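Geranylgeranyl pyrophosphate synthase (PDB 3LK5) probably catalyses prenyl transfer in isoprenoid biosynthesis, joining allylic and homoallylic diphosphates into longer chains with the help of magnesium ions. Local coordinates at residues L242-R256 and R358-E370. Sequence-based numbering, arbitrary orientation.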
# COMPACT_ATOMS: atom_id res chain seq x y z
N LEU A 242 14.89 -20.02 13.87
CA LEU A 242 14.87 -18.56 13.69
C LEU A 242 13.50 -17.93 13.99
O LEU A 242 13.40 -16.83 14.60
CB LEU A 242 15.30 -18.22 12.25
CG LEU A 242 16.73 -18.66 11.90
CD1 LEU A 242 17.04 -18.26 10.42
CD2 LEU A 242 17.78 -18.08 12.87
N LEU A 243 12.44 -18.61 13.56
CA LEU A 243 11.09 -18.11 13.78
C LEU A 243 10.74 -18.12 15.27
O LEU A 243 10.07 -17.20 15.73
CB LEU A 243 10.03 -18.91 12.98
CG LEU A 243 9.91 -18.56 11.48
CD1 LEU A 243 9.02 -19.64 10.76
CD2 LEU A 243 9.35 -17.14 11.27
N HIS A 244 11.21 -19.13 15.99
CA HIS A 244 10.98 -19.18 17.45
C HIS A 244 11.76 -18.08 18.15
O HIS A 244 11.24 -17.38 19.01
CB HIS A 244 11.39 -20.53 18.03
CG HIS A 244 10.38 -21.61 17.85
ND1 HIS A 244 9.15 -21.58 18.48
CD2 HIS A 244 10.45 -22.80 17.21
CE1 HIS A 244 8.49 -22.69 18.20
NE2 HIS A 244 9.25 -23.45 17.43
N TYR A 245 13.03 -17.94 17.79
CA TYR A 245 13.81 -16.78 18.26
C TYR A 245 13.09 -15.47 17.98
O TYR A 245 12.95 -14.61 18.87
CB TYR A 245 15.21 -16.80 17.61
CG TYR A 245 16.03 -15.52 17.74
CD1 TYR A 245 17.05 -15.41 18.72
CD2 TYR A 245 15.79 -14.43 16.87
CE1 TYR A 245 17.84 -14.23 18.78
CE2 TYR A 245 16.53 -13.26 16.94
CZ TYR A 245 17.56 -13.16 17.89
OH TYR A 245 18.27 -11.99 17.90
N GLY A 246 12.61 -15.29 16.76
CA GLY A 246 12.00 -14.02 16.40
C GLY A 246 10.72 -13.78 17.19
O GLY A 246 10.39 -12.63 17.52
N HIS A 247 9.96 -14.85 17.43
CA HIS A 247 8.70 -14.72 18.17
C HIS A 247 9.00 -14.22 19.61
O HIS A 247 8.45 -13.20 20.05
CB HIS A 247 7.96 -16.07 18.22
CG HIS A 247 6.82 -16.12 19.21
ND1 HIS A 247 6.99 -16.46 20.54
CD2 HIS A 247 5.49 -15.95 19.03
CE1 HIS A 247 5.82 -16.44 21.15
NE2 HIS A 247 4.89 -16.14 20.26
N ASP A 248 9.92 -14.92 20.28
CA ASP A 248 10.28 -14.59 21.69
C ASP A 248 10.98 -13.25 21.83
O ASP A 248 10.57 -12.40 22.62
CB ASP A 248 11.13 -15.69 22.29
CG ASP A 248 10.37 -16.98 22.49
OD1 ASP A 248 9.14 -17.04 22.25
OD2 ASP A 248 11.00 -17.95 22.89
N ILE A 249 12.04 -13.03 21.04
CA ILE A 249 12.74 -11.76 21.10
C ILE A 249 11.86 -10.59 20.61
O ILE A 249 11.94 -9.48 21.14
CB ILE A 249 14.12 -11.85 20.33
CG1 ILE A 249 14.98 -13.02 20.87
CG2 ILE A 249 14.87 -10.48 20.42
CD1 ILE A 249 15.13 -13.05 22.49
N GLY A 250 11.02 -10.82 19.59
CA GLY A 250 10.17 -9.74 19.08
C GLY A 250 9.15 -9.26 20.11
O GLY A 250 8.88 -8.03 20.22
N ILE A 251 8.55 -10.21 20.83
CA ILE A 251 7.61 -9.83 21.90
C ILE A 251 8.39 -9.07 23.00
O ILE A 251 7.96 -8.00 23.44
CB ILE A 251 6.82 -11.05 22.49
CG1 ILE A 251 5.83 -11.60 21.43
CG2 ILE A 251 6.05 -10.66 23.80
CD1 ILE A 251 5.38 -13.00 21.74
N ALA A 252 9.53 -9.62 23.42
CA ALA A 252 10.34 -8.95 24.46
C ALA A 252 10.73 -7.54 24.04
O ALA A 252 10.74 -6.61 24.86
CB ALA A 252 11.58 -9.79 24.80
N PHE A 253 11.08 -7.36 22.75
CA PHE A 253 11.43 -6.05 22.24
C PHE A 253 10.26 -5.07 22.40
O PHE A 253 10.48 -3.93 22.83
CB PHE A 253 11.86 -6.19 20.76
CG PHE A 253 11.94 -4.89 20.02
CD1 PHE A 253 13.07 -4.08 20.14
CD2 PHE A 253 10.91 -4.49 19.16
CE1 PHE A 253 13.19 -2.87 19.41
CE2 PHE A 253 11.00 -3.27 18.43
CZ PHE A 253 12.15 -2.47 18.57
N GLN A 254 9.04 -5.47 22.05
CA GLN A 254 7.90 -4.55 22.19
C GLN A 254 7.67 -4.23 23.67
O GLN A 254 7.36 -3.09 24.02
CB GLN A 254 6.61 -5.15 21.65
CG GLN A 254 5.48 -4.09 21.68
CD GLN A 254 5.86 -2.86 20.90
OE1 GLN A 254 6.28 -2.98 19.76
NE2 GLN A 254 5.76 -1.69 21.52
N LEU A 255 7.77 -5.26 24.50
CA LEU A 255 7.62 -5.01 25.99
C LEU A 255 8.64 -4.01 26.50
O LEU A 255 8.29 -3.11 27.29
CB LEU A 255 7.69 -6.30 26.78
CG LEU A 255 6.58 -7.34 26.51
CD1 LEU A 255 6.91 -8.60 27.33
CD2 LEU A 255 5.18 -6.80 26.86
N ARG A 256 9.89 -4.14 26.06
CA ARG A 256 10.94 -3.16 26.43
C ARG A 256 10.56 -1.77 25.92
O ARG A 256 10.73 -0.76 26.63
CB ARG A 256 12.33 -3.55 25.88
CG ARG A 256 13.45 -2.51 26.16
CD ARG A 256 13.60 -2.19 27.70
NE ARG A 256 14.05 -3.39 28.39
CZ ARG A 256 13.86 -3.66 29.69
NH1 ARG A 256 13.21 -2.80 30.48
NH2 ARG A 256 14.33 -4.81 30.18
N ARG A 358 25.63 -16.59 15.12
CA ARG A 358 24.98 -16.86 16.40
C ARG A 358 25.30 -15.77 17.41
O ARG A 358 24.41 -15.26 18.11
CB ARG A 358 25.38 -18.23 16.96
CG ARG A 358 24.71 -18.55 18.28
CD ARG A 358 25.07 -19.94 18.80
NE ARG A 358 24.31 -21.00 18.14
CZ ARG A 358 24.87 -21.93 17.36
NH1 ARG A 358 26.19 -21.88 17.16
NH2 ARG A 358 24.15 -22.89 16.79
N ALA A 359 26.59 -15.43 17.50
CA ALA A 359 27.09 -14.41 18.41
C ALA A 359 26.38 -13.09 18.19
O ALA A 359 25.96 -12.41 19.12
CB ALA A 359 28.64 -14.24 18.26
N GLN A 360 26.27 -12.72 16.93
CA GLN A 360 25.61 -11.47 16.63
C GLN A 360 24.08 -11.52 16.83
O GLN A 360 23.48 -10.51 17.21
CB GLN A 360 25.97 -11.03 15.21
CG GLN A 360 27.44 -10.64 15.04
CD GLN A 360 27.99 -9.82 16.21
OE1 GLN A 360 27.52 -8.71 16.50
NE2 GLN A 360 28.98 -10.37 16.90
N LEU A 361 23.45 -12.67 16.56
CA LEU A 361 22.00 -12.79 16.89
C LEU A 361 21.77 -12.69 18.41
O LEU A 361 20.83 -12.08 18.87
CB LEU A 361 21.40 -14.12 16.35
CG LEU A 361 21.20 -14.03 14.82
CD1 LEU A 361 20.99 -15.40 14.25
CD2 LEU A 361 19.98 -13.10 14.45
N ARG A 362 22.68 -13.25 19.19
CA ARG A 362 22.59 -13.08 20.66
C ARG A 362 22.74 -11.62 21.06
O ARG A 362 21.95 -11.09 21.85
CB ARG A 362 23.63 -13.95 21.38
CG ARG A 362 23.41 -15.46 21.19
CD ARG A 362 24.51 -16.28 21.92
NE ARG A 362 24.59 -15.90 23.34
CZ ARG A 362 23.84 -16.43 24.31
NH1 ARG A 362 22.96 -17.39 24.03
NH2 ARG A 362 23.98 -16.01 25.57
N ALA A 363 23.76 -10.97 20.51
CA ALA A 363 23.99 -9.55 20.81
C ALA A 363 22.83 -8.66 20.39
O ALA A 363 22.46 -7.73 21.13
CB ALA A 363 25.31 -9.07 20.16
N LEU A 364 22.27 -8.92 19.20
CA LEU A 364 21.12 -8.15 18.74
C LEU A 364 19.91 -8.27 19.66
O LEU A 364 19.21 -7.30 19.92
CB LEU A 364 20.69 -8.58 17.34
CG LEU A 364 21.10 -7.75 16.15
CD1 LEU A 364 20.52 -8.44 14.93
CD2 LEU A 364 20.56 -6.32 16.24
N ALA A 365 19.70 -9.48 20.17
CA ALA A 365 18.59 -9.76 21.07
C ALA A 365 18.79 -9.00 22.37
O ALA A 365 17.87 -8.37 22.89
CB ALA A 365 18.49 -11.30 21.36
N ILE A 366 20.01 -9.07 22.89
CA ILE A 366 20.33 -8.42 24.16
C ILE A 366 20.21 -6.89 24.07
O ILE A 366 19.60 -6.27 24.94
CB ILE A 366 21.67 -8.95 24.72
CG1 ILE A 366 21.47 -10.43 25.13
CG2 ILE A 366 22.16 -8.09 25.88
CD1 ILE A 366 22.76 -11.30 25.16
N ARG A 367 20.74 -6.30 22.99
CA ARG A 367 20.50 -4.88 22.72
C ARG A 367 18.99 -4.57 22.63
O ARG A 367 18.55 -3.59 23.22
CB ARG A 367 21.23 -4.39 21.45
CG ARG A 367 22.75 -4.60 21.46
CD ARG A 367 23.49 -3.51 20.67
NE ARG A 367 24.73 -3.99 20.06
CZ ARG A 367 25.74 -4.54 20.72
NH1 ARG A 367 25.68 -4.70 22.03
NH2 ARG A 367 26.82 -4.94 20.05
N SER A 368 18.22 -5.38 21.89
CA SER A 368 16.78 -5.14 21.66
C SER A 368 15.90 -5.17 22.94
O SER A 368 14.90 -4.44 23.04
CB SER A 368 16.21 -6.17 20.68
OG SER A 368 16.79 -6.06 19.39
N THR A 369 16.27 -6.03 23.88
CA THR A 369 15.39 -6.36 24.99
C THR A 369 15.99 -5.95 26.34
O THR A 369 15.26 -5.75 27.30
CB THR A 369 15.10 -7.88 25.04
OG1 THR A 369 16.27 -8.57 25.47
CG2 THR A 369 14.71 -8.41 23.66
N GLU A 370 17.33 -5.84 26.38
CA GLU A 370 18.16 -5.78 27.61
C GLU A 370 17.66 -6.61 28.79
O GLU A 370 17.68 -7.84 28.75
CB GLU A 370 18.43 -4.33 28.03
CG GLU A 370 19.57 -3.71 27.26
CD GLU A 370 19.17 -2.41 26.59
OE1 GLU A 370 17.94 -2.13 26.53
OE2 GLU A 370 20.09 -1.68 26.12
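Tyr-245, Ile-249, Ala-252 and Arg-256 line the side of helix 236-263 that receives the C-terminal helix 355-369, a near-parallel pair (27° between the segment axes) within the all-helical fold of the FPP/GGPP synthase family. The axes come within 8.9 Å, and the methyl groups of Ala-252 and Ala-365, both directed at the other helix, are consistent with an approach this close. Arg-256 closes one end. Its CB and CG lie beside the carbonyl oxygens of Ser-368 and Thr-369; the chain then bends at chi2 and chi3, so that CD curls past Thr-369 O and the guanidinium meets it edge-on. NE gives the straighter bond, 2.9 Å to Thr-369 O at 161°, from above the carbonyl plane, whereas NH2 reaches the same oxygen in that plane. NH1 is left to form a salt bridge with Glu-334 of helix 329-347, a second tie that would limit rotation of the group. One turn before Arg-256, Ala-252 CB packs 3.6 Å from Thr-369 CG2, a methyl that also touches Ile-249 CG2; the hydroxyl of Thr-369 is hydrogen-bonded to Thr-341 OG1. Phe-253 brings the ring edge at CD1 to 3.4 Å from Ser-368 O. Farther along, Ile-249 CG2 rests 3.8 Å from Ala-365 CB, and its CG1 covers one face of the Tyr-245 ring. With chi1 at 167° carrying CG away from the backbone nitrogen, the tyrosine extends to the partner helix; OH is also hydrogen-bonded to Tyr-69 OH of helix 65-78. Tyr-245 OH donates to Leu-361 O over 2.7 Å, approaching from the face of that carbonyl opposite to Ala-365 N, which makes the helix's own backbone bond to that oxygen.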